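CmeC (Campylobacter jejuni, PDB 4MT4) forms a trimeric outer-membrane channel of the outer membrane factor family, probably the exit duct of a multidrug efflux pump. Local coordinates at residues E178-E181 / S182-I186; S266-L269 / L270-P273; Q342-N345 / L346-N350; Y397-A400 / K401-D405; S453-T456 / S457-I460. One frame throughout, in Å; residues are numbered along the deposited sequence.

How the interactions relate
Three interactions lie within long helices and two at irregular joints. Interactions 3 and 4 both belong to helix 339-405, yet their centres are about 78 Å apart. Interaction 4 instead neighbours interaction 1 on helix 129-195, about 15 Å away between centres. Each of these three joins a buried alanine face to an outward, polar one; interactions 3 and 4 also touch a second subunit. Interactions 2 and 5, about 15 Å apart between centres, both run into a helix start, one partly buried, the other at the surface. To its backbone ladder interaction 1 adds a serine-carboxylate bond and a long salt bridge; interaction 5 has a capping carboxylate and an amide-carboxylate bond; interaction 2 relies on backbone turns.

Interaction 1: residues E178-E181 / S182-I186; sequences EAYE and SAKEI
A chi1 of 156° sets CG of E178 opposite its backbone N, and a bend at chi2 (64°) then carries the carboxylate along the helix to S182, whose OG turns to meet it. S182 OG donates to E178 OE2 over 2.5 Å, a short bond that reaches the oxygen from above the carboxylate plane, 51° out of it. The same two residues are also joined through the main chain: S182 N lies 3.1 Å from E178 O, in a nearly straight bond. One helical turn is therefore tied twice, which probably limits how far the carboxylate can swing.

A second pair, E181 and K184, runs side by side with both chains pointing the same way. Their charged ends stay at 3.8 Å from E181 OE1 to K184 NZ, a long salt bridge. K184 bends so that its CE passes obliquely by the Y180 ring, 4.4 Å from Y180 CE2. In the backbone, K184 N bonds to Y180 O at 3.0 Å and E185 N to E181 O at 3.1 Å. The bond from A183 N to A179 O is weak at 3.4 Å, and A179 O also accepts from R418.

The buried methyl groups lie on another face: A179 meets L422 of helix 411-445, while A183 touches R418 as well as N210 and M214 of helix 201-236. Small residues facing neighbouring helices, with carboxylates and a lysine at the outside, make this an amphipathic turn of the long helix 129-195, as expected of the packed helical barrel of TolC-like channels.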
loop_
_atom_site.group_PDB
_atom_site.type_symbol
_atom_site.label_atom_id
_atom_site.label_comp_id
_atom_site.label_asym_id
_atom_site.label_seq_id
_atom_site.Cartn_x
_atom_site.Cartn_y
_atom_site.Cartn_z
ATOM N N GLU B 178 -12.646 -0.426 -39.360
ATOM C CA GLU B 178 -12.978 0.146 -40.661
ATOM C C GLU B 178 -11.773 0.824 -41.296
ATOM O O GLU B 178 -11.554 0.718 -42.503
ATOM C CB GLU B 178 -14.127 1.149 -40.524
ATOM C CG GLU B 178 -14.185 2.207 -41.624
ATOM C CD GLU B 178 -14.452 1.625 -42.999
ATOM O OE1 GLU B 178 -14.932 0.473 -43.088
ATOM O OE2 GLU B 178 -14.178 2.327 -43.995
ATOM N N ALA B 179 -11.002 1.528 -40.472
ATOM C CA ALA B 179 -9.792 2.193 -40.930
ATOM C C ALA B 179 -8.806 1.179 -41.495
ATOM O O ALA B 179 -8.045 1.482 -42.411
ATOM C CB ALA B 179 -9.156 2.979 -39.797
ATOM N N TYR B 180 -8.833 -0.029 -40.945
ATOM C CA TYR B 180 -7.977 -1.109 -41.418
ATOM C C TYR B 180 -8.518 -1.727 -42.704
ATOM O O TYR B 180 -7.754 -2.041 -43.616
ATOM C CB TYR B 180 -7.833 -2.186 -40.343
ATOM C CG TYR B 180 -7.267 -3.490 -40.861
ATOM C CD1 TYR B 180 -5.913 -3.618 -41.143
ATOM C CD2 TYR B 180 -8.086 -4.593 -41.065
ATOM C CE1 TYR B 180 -5.393 -4.806 -41.616
ATOM C CE2 TYR B 180 -7.574 -5.785 -41.538
ATOM C CZ TYR B 180 -6.227 -5.887 -41.811
ATOM O OH TYR B 180 -5.713 -7.074 -42.281
ATOM N N GLU B 181 -9.836 -1.899 -42.765
ATOM C CA GLU B 181 -10.486 -2.510 -43.921
ATOM C C GLU B 181 -10.239 -1.717 -45.201
ATOM O O GLU B 181 -9.801 -2.270 -46.209
ATOM C CB GLU B 181 -11.995 -2.644 -43.683
ATOM C CG GLU B 181 -12.375 -3.539 -42.511
ATOM C CD GLU B 181 -11.928 -4.975 -42.691
ATOM O OE1 GLU B 181 -11.799 -5.421 -43.852
ATOM O OE2 GLU B 181 -11.702 -5.660 -41.671
ATOM N N SER B 182 -10.518 -0.418 -45.156
ATOM C CA SER B 182 -10.363 0.430 -46.330
ATOM C C SER B 182 -8.893 0.626 -46.680
ATOM O O SER B 182 -8.547 0.823 -47.844
ATOM C CB SER B 182 -11.038 1.783 -46.106
ATOM O OG SER B 182 -12.361 1.616 -45.631
ATOM N N ALA B 183 -8.030 0.569 -45.670
ATOM C CA ALA B 183 -6.592 0.659 -45.891
ATOM C C ALA B 183 -6.100 -0.567 -46.648
ATOM O O ALA B 183 -5.141 -0.492 -47.418
ATOM C CB ALA B 183 -5.854 0.802 -44.573
ATOM N N LYS B 184 -6.760 -1.696 -46.418
ATOM C CA LYS B 184 -6.440 -2.923 -47.132
ATOM C C LYS B 184 -6.925 -2.825 -48.572
ATOM O O LYS B 184 -6.282 -3.327 -49.494
ATOM C CB LYS B 184 -7.071 -4.132 -46.442
ATOM C CG LYS B 184 -6.590 -5.467 -46.981
ATOM C CD LYS B 184 -7.734 -6.458 -47.104
ATOM C CE LYS B 184 -8.426 -6.686 -45.770
ATOM N NZ LYS B 184 -9.567 -7.634 -45.902
ATOM N N GLU B 185 -8.069 -2.173 -48.753
ATOM C CA GLU B 185 -8.625 -1.947 -50.079
ATOM C C GLU B 185 -7.749 -0.985 -50.870
ATOM O O GLU B 185 -7.559 -1.153 -52.073
ATOM C CB GLU B 185 -10.052 -1.403 -49.980
ATOM C CG GLU B 185 -10.701 -1.095 -51.324
ATOM C CD GLU B 185 -10.905 -2.333 -52.178
ATOM O OE1 GLU B 185 -10.987 -3.445 -51.612
ATOM O OE2 GLU B 185 -10.985 -2.195 -53.417
ATOM N N ILE B 186 -7.218 0.023 -50.187
ATOM C CA ILE B 186 -6.319 0.984 -50.813
ATOM C C ILE B 186 -5.072 0.285 -51.350
ATOM O O ILE B 186 -4.649 0.531 -52.481
ATOM C CB ILE B 186 -5.905 2.095 -49.825
ATOM C CG1 ILE B 186 -7.085 3.031 -49.553
ATOM C CG2 ILE B 186 -4.726 2.888 -50.368
ATOM C CD1 ILE B 186 -6.813 4.062 -48.478
#

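Interaction 2: residues S266-L269 / L270-P273; sequences STIL and LQRP
Q271 turns back over T267, with CG swung to the far side from its carbonyl carbon (chi1 -71°) and the chain extended beyond. Its CB begins 3.6 Å from T267 O, and CG comes closer, 3.3 Å from the same oxygen. CD lies 3.4 Å from T267 OG1, where the two side chains cross obliquely. At the tip, NE2 is 3.3 Å from T267 OG1, but the angle is too poor for a hydrogen bond. OE1 lies 3.3 Å from T267 O, two acceptors that cannot bond. The amide is held by other partners: OE1 accepts from S265 OG, and NE2 donates to E451.

The backbone that permits this fold-back makes two overlapping turns, the first with I268 and L269 at its corners, both near helical phi and psi. It is closed by L270 N donating to T267 O at 3.1 Å, the donor standing above the carbonyl plane. Beyond it, I268 O receives two weak bonds, from Q271 N, which closes the second turn, and from R272 N; R272 serves as N-cap of helix 273-293.

R272 runs beside I268, its CG 4.0 Å from I268 CD1. Its guanidinium forms salt bridges with D274 and E368 and donates to A445 O. A water probably bridges L269 O and R272 O, though with more acceptors nearby than protons both bonds need not form at once. L269 packs on helix 339-405.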
loop_
_atom_site.group_PDB
_atom_site.type_symbol
_atom_site.label_atom_id
_atom_site.label_comp_id
_atom_site.label_asym_id
_atom_site.label_seq_id
_atom_site.Cartn_x
_atom_site.Cartn_y
_atom_site.Cartn_z
ATOM N N SER B 266 -23.717 22.766 1.294
ATOM C CA SER B 266 -23.597 23.392 2.604
ATOM C C SER B 266 -23.550 22.338 3.704
ATOM O O SER B 266 -23.244 22.640 4.858
ATOM C CB SER B 266 -24.756 24.359 2.848
ATOM O OG SER B 266 -25.993 23.671 2.887
ATOM N N THR B 267 -23.856 21.099 3.332
ATOM C CA THR B 267 -23.838 19.977 4.262
ATOM C C THR B 267 -22.943 18.851 3.752
ATOM O O THR B 267 -23.276 17.675 3.881
ATOM C CB THR B 267 -25.253 19.415 4.497
ATOM O OG1 THR B 267 -25.825 19.019 3.245
ATOM C CG2 THR B 267 -26.147 20.460 5.147
ATOM N N ILE B 268 -21.804 19.219 3.176
ATOM C CA ILE B 268 -20.895 18.251 2.567
ATOM C C ILE B 268 -20.285 17.310 3.611
ATOM O O ILE B 268 -19.916 16.175 3.301
ATOM C CB ILE B 268 -19.767 18.967 1.785
ATOM C CG1 ILE B 268 -18.946 17.964 0.972
ATOM C CG2 ILE B 268 -18.879 19.768 2.724
ATOM C CD1 ILE B 268 -19.759 17.194 -0.040
ATOM N N LEU B 269 -20.198 17.780 4.852
ATOM C CA LEU B 269 -19.644 16.977 5.934
ATOM C C LEU B 269 -20.571 15.819 6.280
ATOM O O LEU B 269 -20.124 14.769 6.743
ATOM C CB LEU B 269 -19.395 17.839 7.172
ATOM C CG LEU B 269 -17.980 18.383 7.386
ATOM C CD1 LEU B 269 -17.527 19.235 6.212
ATOM C CD2 LEU B 269 -17.920 19.173 8.683
ATOM N N LEU B 270 -21.865 16.015 6.045
ATOM C CA LEU B 270 -22.864 15.002 6.359
ATOM C C LEU B 270 -23.205 14.138 5.150
ATOM O O LEU B 270 -24.046 13.245 5.240
ATOM C CB LEU B 270 -24.138 15.660 6.891
ATOM C CG LEU B 270 -23.998 16.559 8.121
ATOM C CD1 LEU B 270 -25.331 17.214 8.451
ATOM C CD2 LEU B 270 -23.472 15.771 9.309
ATOM N N GLN B 271 -22.554 14.400 4.021
ATOM C CA GLN B 271 -22.908 13.719 2.780
ATOM C C GLN B 271 -21.801 12.826 2.225
ATOM O O GLN B 271 -22.027 12.069 1.282
ATOM C CB GLN B 271 -23.321 14.748 1.727
ATOM C CG GLN B 271 -24.662 15.398 2.019
ATOM C CD GLN B 271 -24.953 16.566 1.105
ATOM O OE1 GLN B 271 -24.044 17.274 0.675
ATOM N NE2 GLN B 271 -26.228 16.775 0.801
ATOM N N ARG B 272 -20.610 12.910 2.808
ATOM C CA ARG B 272 -19.513 12.029 2.415
ATOM C C ARG B 272 -19.233 10.984 3.493
ATOM O O ARG B 272 -18.954 11.330 4.641
ATOM C CB ARG B 272 -18.246 12.834 2.122
ATOM C CG ARG B 272 -18.258 13.562 0.783
ATOM C CD ARG B 272 -16.916 14.227 0.506
ATOM N NE ARG B 272 -15.827 13.255 0.460
ATOM C CZ ARG B 272 -15.017 13.086 -0.580
ATOM N NH1 ARG B 272 -15.162 13.835 -1.664
ATOM N NH2 ARG B 272 -14.056 12.174 -0.533
ATOM N N PRO B 273 -19.305 9.698 3.120
ATOM C CA PRO B 273 -19.102 8.573 4.040
ATOM C C PRO B 273 -17.711 8.556 4.676
ATOM O O PRO B 273 -17.576 8.180 5.839
ATOM C CB PRO B 273 -19.298 7.345 3.142
ATOM C CG PRO B 273 -20.124 7.832 2.005
ATOM C CD PRO B 273 -19.690 9.245 1.772
HETATM O O HOH W 1 -20.460 12.169 6.515
#

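Interaction 3: residues Q342-N345 / L346-N350; sequences QNVN and LAKLN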
loop_
_atom_site.group_PDB
_atom_site.type_symbol
_atom_site.label_atom_id
_atom_site.label_comp_id
_atom_site.label_asym_id
_atom_site.label_seq_id
_atom_site.Cartn_x
_atom_site.Cartn_y
_atom_site.Cartn_z
ATOM N N GLN B 342 2.619 8.027 30.918
ATOM C CA GLN B 342 3.040 7.895 29.528
ATOM C C GLN B 342 2.040 7.074 28.716
ATOM O O GLN B 342 1.962 7.208 27.494
ATOM C CB GLN B 342 4.433 7.263 29.444
ATOM C CG GLN B 342 5.561 8.146 29.978
ATOM C CD GLN B 342 5.823 9.364 29.110
ATOM O OE1 GLN B 342 5.263 9.501 28.022
ATOM N NE2 GLN B 342 6.681 10.258 29.590
ATOM N N ASN B 343 1.274 6.226 29.395
ATOM C CA ASN B 343 0.215 5.475 28.732
ATOM C C ASN B 343 -0.928 6.402 28.335
ATOM O O ASN B 343 -1.537 6.239 27.280
ATOM C CB ASN B 343 -0.301 4.350 29.631
ATOM C CG ASN B 343 0.164 2.981 29.175
ATOM O OD1 ASN B 343 -0.308 2.460 28.165
ATOM N ND2 ASN B 343 1.089 2.387 29.921
ATOM N N VAL B 344 -1.207 7.379 29.194
ATOM C CA VAL B 344 -2.217 8.393 28.920
ATOM C C VAL B 344 -1.753 9.297 27.786
ATOM O O VAL B 344 -2.529 9.640 26.894
ATOM C CB VAL B 344 -2.520 9.242 30.174
ATOM C CG1 VAL B 344 -3.448 10.400 29.829
ATOM C CG2 VAL B 344 -3.126 8.379 31.261
ATOM N N ASN B 345 -0.479 9.678 27.831
ATOM C CA ASN B 345 0.136 10.439 26.751
ATOM C C ASN B 345 0.007 9.714 25.415
ATOM O O ASN B 345 -0.369 10.312 24.408
ATOM C CB ASN B 345 1.613 10.714 27.050
ATOM C CG ASN B 345 1.822 11.973 27.871
ATOM O OD1 ASN B 345 0.940 12.397 28.619
ATOM N ND2 ASN B 345 2.995 12.580 27.731
ATOM N N LEU B 346 0.316 8.421 25.421
ATOM C CA LEU B 346 0.229 7.599 24.220
ATOM C C LEU B 346 -1.196 7.565 23.674
ATOM O O LEU B 346 -1.405 7.612 22.462
ATOM C CB LEU B 346 0.721 6.178 24.511
ATOM C CG LEU B 346 0.911 5.244 23.314
ATOM C CD1 LEU B 346 1.830 5.884 22.288
ATOM C CD2 LEU B 346 1.459 3.895 23.762
ATOM N N ALA B 347 -2.172 7.490 24.575
ATOM C CA ALA B 347 -3.579 7.468 24.190
ATOM C C ALA B 347 -4.017 8.815 23.628
ATOM O O ALA B 347 -4.841 8.881 22.713
ATOM C CB ALA B 347 -4.446 7.083 25.381
ATOM N N LYS B 348 -3.463 9.887 24.181
ATOM C CA LYS B 348 -3.777 11.233 23.717
ATOM C C LYS B 348 -3.147 11.502 22.355
ATOM O O LYS B 348 -3.685 12.263 21.553
ATOM C CB LYS B 348 -3.308 12.271 24.742
ATOM C CG LYS B 348 -4.119 12.263 26.033
ATOM C CD LYS B 348 -3.363 12.875 27.206
ATOM C CE LYS B 348 -3.437 14.391 27.212
ATOM N NZ LYS B 348 -2.882 14.955 28.477
ATOM N N LEU B 349 -2.006 10.870 22.101
ATOM C CA LEU B 349 -1.326 11.001 20.818
ATOM C C LEU B 349 -2.050 10.203 19.736
ATOM O O LEU B 349 -2.052 10.588 18.567
ATOM C CB LEU B 349 0.128 10.546 20.935
ATOM C CG LEU B 349 1.032 11.449 21.779
ATOM C CD1 LEU B 349 2.346 10.758 22.106
ATOM C CD2 LEU B 349 1.281 12.770 21.067
ATOM N N ASN B 350 -2.663 9.091 20.132
ATOM C CA ASN B 350 -3.474 8.298 19.216
ATOM C C ASN B 350 -4.696 9.086 18.772
ATOM O O ASN B 350 -5.128 8.995 17.624
ATOM C CB ASN B 350 -3.909 6.983 19.864
ATOM C CG ASN B 350 -2.740 6.071 20.180
ATOM O OD1 ASN B 350 -1.623 6.290 19.715
ATOM N ND2 ASN B 350 -2.997 5.034 20.970
#
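The aliphatic contact joins V344 and K348, one turn apart. With V344 CG1 trans to the main-chain N (chi1 173°), that methyl points on along the helix and meets K348 CD at 3.6 Å, the lysine chain passing it aslant. Other side-chain carbons rest against carbonyl oxygens: K348 CG lies 3.2 Å from V344 O, and one residue later L349 CG is 3.2 Å from N345 O.

Backbone hydrogen bonds form an unbroken ladder. L346 N, A347 N, K348 N and L349 N donate to the carbonyls four residues back, the bond from A347 N to N343 O measuring 3.0 Å. Polar side chains add little between the segments; N343 ND2 looks backward instead, donating to E339 O.

Packing beyond the segments divides by face. V344 and A347 are buried and meet R293 and A292 of helix 273-293, while K348 leans on V289. Another face turns to a second subunit, where Q342 touches A72, N343 touches I76 and L349 touches E68 of that chain. Bonded as a regular alpha-helix and packed on both an intrachain helix and a neighbouring subunit, this early part of helix 339-405, soon after strand 322-335, is typical of the helical barrel adjoining the beta barrel of outer membrane factors.

Interaction 4: residues Y397-A400 / K401-D405; sequences YEIA and KERYD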
loop_
_atom_site.group_PDB
_atom_site.type_symbol
_atom_site.label_atom_id
_atom_site.label_comp_id
_atom_site.label_asym_id
_atom_site.label_seq_id
_atom_site.Cartn_x
_atom_site.Cartn_y
_atom_site.Cartn_z
ATOM N N TYR B 397 -11.563 15.008 -45.395
ATOM C CA TYR B 397 -11.313 13.686 -45.958
ATOM C C TYR B 397 -12.210 13.404 -47.159
ATOM O O TYR B 397 -11.760 12.846 -48.159
ATOM C CB TYR B 397 -11.519 12.599 -44.904
ATOM C CG TYR B 397 -11.651 11.216 -45.504
ATOM C CD1 TYR B 397 -10.540 10.546 -46.000
ATOM C CD2 TYR B 397 -12.888 10.585 -45.586
ATOM C CE1 TYR B 397 -10.655 9.287 -46.557
ATOM C CE2 TYR B 397 -13.012 9.327 -46.142
ATOM C CZ TYR B 397 -11.892 8.681 -46.625
ATOM O OH TYR B 397 -12.011 7.426 -47.179
ATOM N N GLU B 398 -13.480 13.782 -47.049
ATOM C CA GLU B 398 -14.445 13.541 -48.117
ATOM C C GLU B 398 -14.041 14.256 -49.401
ATOM O O GLU B 398 -14.186 13.710 -50.494
ATOM C CB GLU B 398 -15.846 13.982 -47.687
ATOM C CG GLU B 398 -16.475 13.091 -46.627
ATOM C CD GLU B 398 -17.829 13.596 -46.173
ATOM O OE1 GLU B 398 -18.112 14.796 -46.374
ATOM O OE2 GLU B 398 -18.613 12.795 -45.622
ATOM N N ILE B 399 -13.527 15.473 -49.263
ATOM C CA ILE B 399 -13.050 16.229 -50.413
ATOM C C ILE B 399 -11.742 15.637 -50.934
ATOM O O ILE B 399 -11.527 15.545 -52.143
ATOM C CB ILE B 399 -12.837 17.716 -50.068
ATOM C CG1 ILE B 399 -14.132 18.333 -49.542
ATOM C CG2 ILE B 399 -12.349 18.487 -51.285
ATOM C CD1 ILE B 399 -13.986 19.777 -49.110
ATOM N N ALA B 400 -10.877 15.226 -50.013
ATOM C CA ALA B 400 -9.572 14.677 -50.370
ATOM C C ALA B 400 -9.703 13.352 -51.116
ATOM O O ALA B 400 -8.851 13.007 -51.934
ATOM C CB ALA B 400 -8.714 14.499 -49.126
ATOM N N LYS B 401 -10.768 12.611 -50.831
ATOM C CA LYS B 401 -11.008 11.343 -51.510
ATOM C C LYS B 401 -11.471 11.576 -52.943
ATOM O O LYS B 401 -11.055 10.869 -53.861
ATOM C CB LYS B 401 -12.041 10.503 -50.756
ATOM C CG LYS B 401 -12.437 9.226 -51.486
ATOM C CD LYS B 401 -13.413 8.386 -50.681
ATOM C CE LYS B 401 -13.992 7.263 -51.528
ATOM N NZ LYS B 401 -12.925 6.454 -52.181
ATOM N N GLU B 402 -12.335 12.570 -53.124
ATOM C CA GLU B 402 -12.825 12.943 -54.447
ATOM C C GLU B 402 -11.680 13.366 -55.361
ATOM O O GLU B 402 -11.647 13.013 -56.540
ATOM C CB GLU B 402 -13.852 14.075 -54.338
ATOM C CG GLU B 402 -15.124 13.701 -53.595
ATOM C CD GLU B 402 -16.007 14.901 -53.304
ATOM O OE1 GLU B 402 -15.527 16.045 -53.450
ATOM O OE2 GLU B 402 -17.181 14.700 -52.928
ATOM N N ARG B 403 -10.740 14.121 -54.800
ATOM C CA ARG B 403 -9.607 14.639 -55.557
ATOM C C ARG B 403 -8.593 13.550 -55.886
ATOM O O ARG B 403 -8.006 13.546 -56.968
ATOM C CB ARG B 403 -8.927 15.772 -54.785
ATOM C CG ARG B 403 -9.815 16.987 -54.565
ATOM C CD ARG B 403 -9.054 18.121 -53.891
ATOM N NE ARG B 403 -9.857 19.338 -53.812
ATOM C CZ ARG B 403 -9.422 20.490 -53.311
ATOM N NH1 ARG B 403 -8.187 20.589 -52.840
ATOM N NH2 ARG B 403 -10.226 21.545 -53.281
ATOM N N TYR B 404 -8.385 12.629 -54.950
ATOM C CA TYR B 404 -7.454 11.530 -55.170
ATOM C C TYR B 404 -7.958 10.586 -56.254
ATOM O O TYR B 404 -7.174 10.036 -57.025
ATOM C CB TYR B 404 -7.213 10.751 -53.873
ATOM C CG TYR B 404 -6.449 9.461 -54.080
ATOM C CD1 TYR B 404 -5.067 9.463 -54.209
ATOM C CD2 TYR B 404 -7.112 8.241 -54.151
ATOM C CE1 TYR B 404 -4.366 8.287 -54.404
ATOM C CE2 TYR B 404 -6.419 7.062 -54.347
ATOM C CZ TYR B 404 -5.047 7.090 -54.471
ATOM O OH TYR B 404 -4.350 5.919 -54.664
ATOM N N ASP B 405 -9.272 10.400 -56.313
ATOM C CA ASP B 405 -9.864 9.466 -57.262
ATOM C C ASP B 405 -9.736 9.950 -58.705
ATOM O O ASP B 405 -9.727 9.144 -59.634
ATOM C CB ASP B 405 -11.333 9.214 -56.919
ATOM C CG ASP B 405 -11.502 8.391 -55.655
ATOM O OD1 ASP B 405 -10.555 7.662 -55.290
ATOM O OD2 ASP B 405 -12.580 8.467 -55.030
#
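R403 stretches back beside I399, and this pair forms the firmer part of the contact. Both side chains point the same way, and I399 CG2 lies 3.6 Å from R403 NE, approaching the guanidinium obliquely. Nearer the backbone, R403 CG sits 3.3 Å from I399 O, which also accepts from R403 N at 3.1 Å. The far end of the arginine makes a cation-pi contact with Y202 of a second subunit, and I399 packs on the same tyrosine. A400, also buried, meets A417 and M409.

These residues are close to the end of helix 339-405, where the chain turns toward helix 411-445 to make a helical hairpin. Y397 and Y404 face that second helix: Y397 meets the W421 ring, and Y404 stacks with Y414.

Towards solvent the contact loosens. K401, exposed but brushing Y414, runs alongside Y397 with its CD 3.9 Å from Y397 OH, then bends at chi4 (53°) so that NZ forms a salt bridge with D405 OD2 at 3.5 Å. On the exposed flank E402 CG lies 3.2 Å from E398 O, and the backbone bond from E402 N to that oxygen is weak. The like-charged carboxylates remain apart, 6.6 Å from E398 OE1 to E402 OE2, and E398 has a weak, long ion pair with R395.

Interaction 5: residues S453-T456 / S457-I460; sequences SEDT and SKNI
The chain meeting N459 and K458 is extended at E454 and D455 (D455 psi 98°), then becomes helical from T456. D455 is the N-cap, and its carbonyl starts the ladder: N459 N donates to D455 O at 2.9 Å and I460 N to T456 O at 2.8 Å. The D455 carboxylate folds back over the first turn, and OD1 accepts from K458 N in a straight but weak capping bond of 3.4 Å. OD2 rests 3.4 Å from K458 CB, where the two side chains cross at about a right angle.

E454 adds a side-chain bond just ahead of the cap. N459 ND2 donates to the anti lone pair of E454 OE1 (2.9 Å), with the carboxylate and amide planes 65° apart; OE1 also has a long, weak ion pair with K35. The apolar side is T456 CG2 against I460 CD1 at 3.8 Å. I460 is buried against E145, Y148 and E149 of helix 129-195, and S457 OG bonds to E145, so the first turn of helix 456-463 rests on that long helix. An aspartate accepting from the N-H three residues on is the classical N-cap, here opening helix 456-463 at the protein surface.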
loop_
_atom_site.group_PDB
_atom_site.type_symbol
_atom_site.label_atom_id
_atom_site.label_comp_id
_atom_site.label_asym_id
_atom_site.label_seq_id
_atom_site.Cartn_x
_atom_site.Cartn_y
_atom_site.Cartn_z
ATOM N N SER B 453 -27.302 11.708 8.400
ATOM C CA SER B 453 -28.380 11.880 9.371
ATOM C C SER B 453 -29.389 10.729 9.363
ATOM O O SER B 453 -30.097 10.512 10.346
ATOM C CB SER B 453 -29.103 13.202 9.114
ATOM O OG SER B 453 -29.555 13.282 7.771
ATOM N N GLU B 454 -29.451 9.996 8.255
ATOM C CA GLU B 454 -30.412 8.907 8.107
ATOM C C GLU B 454 -30.048 7.686 8.949
ATOM O O GLU B 454 -28.964 7.616 9.529
ATOM C CB GLU B 454 -30.528 8.499 6.638
ATOM C CG GLU B 454 -31.047 9.593 5.718
ATOM C CD GLU B 454 -31.144 9.138 4.275
ATOM O OE1 GLU B 454 -30.849 7.956 4.002
ATOM O OE2 GLU B 454 -31.515 9.961 3.412
ATOM N N ASP B 455 -30.967 6.727 9.014
ATOM C CA ASP B 455 -30.715 5.465 9.701
ATOM C C ASP B 455 -29.760 4.619 8.867
ATOM O O ASP B 455 -30.177 3.938 7.930
ATOM C CB ASP B 455 -32.023 4.711 9.954
ATOM C CG ASP B 455 -31.868 3.585 10.963
ATOM O OD1 ASP B 455 -30.721 3.184 11.254
ATOM O OD2 ASP B 455 -32.903 3.093 11.460
ATOM N N THR B 456 -28.479 4.670 9.215
ATOM C CA THR B 456 -27.439 4.000 8.445
ATOM C C THR B 456 -27.616 2.484 8.435
ATOM O O THR B 456 -27.491 1.844 7.391
ATOM C CB THR B 456 -26.038 4.334 8.990
ATOM O OG1 THR B 456 -25.910 5.751 9.153
ATOM C CG2 THR B 456 -24.962 3.836 8.034
ATOM N N SER B 457 -27.914 1.916 9.600
ATOM C CA SER B 457 -28.086 0.473 9.733
ATOM C C SER B 457 -29.259 -0.029 8.893
ATOM O O SER B 457 -29.157 -1.045 8.207
ATOM C CB SER B 457 -28.294 0.092 11.200
ATOM O OG SER B 457 -27.186 0.488 11.988
ATOM N N LYS B 458 -30.369 0.697 8.953
ATOM C CA LYS B 458 -31.553 0.367 8.170
ATOM C C LYS B 458 -31.277 0.510 6.673
ATOM O O LYS B 458 -31.730 -0.305 5.868
ATOM C CB LYS B 458 -32.725 1.256 8.585
ATOM C CG LYS B 458 -33.879 1.276 7.607
ATOM C CD LYS B 458 -34.955 2.251 8.050
ATOM C CE LYS B 458 -35.935 2.528 6.925
ATOM N NZ LYS B 458 -35.269 3.186 5.764
ATOM N N ASN B 459 -30.528 1.547 6.311
ATOM C CA ASN B 459 -30.153 1.769 4.919
ATOM C C ASN B 459 -29.213 0.689 4.396
ATOM O O ASN B 459 -29.383 0.198 3.281
ATOM C CB ASN B 459 -29.504 3.144 4.750
ATOM C CG ASN B 459 -30.515 4.274 4.793
ATOM O OD1 ASN B 459 -31.686 4.087 4.462
ATOM N ND2 ASN B 459 -30.065 5.456 5.199
ATOM N N ILE B 460 -28.224 0.323 5.208
ATOM C CA ILE B 460 -27.247 -0.694 4.827
ATOM C C ILE B 460 -27.919 -2.041 4.585
ATOM O O ILE B 460 -27.643 -2.713 3.592
ATOM C CB ILE B 460 -26.149 -0.850 5.899
ATOM C CG1 ILE B 460 -25.176 0.329 5.837
ATOM C CG2 ILE B 460 -25.389 -2.154 5.713
ATOM C CD1 ILE B 460 -24.089 0.282 6.884
#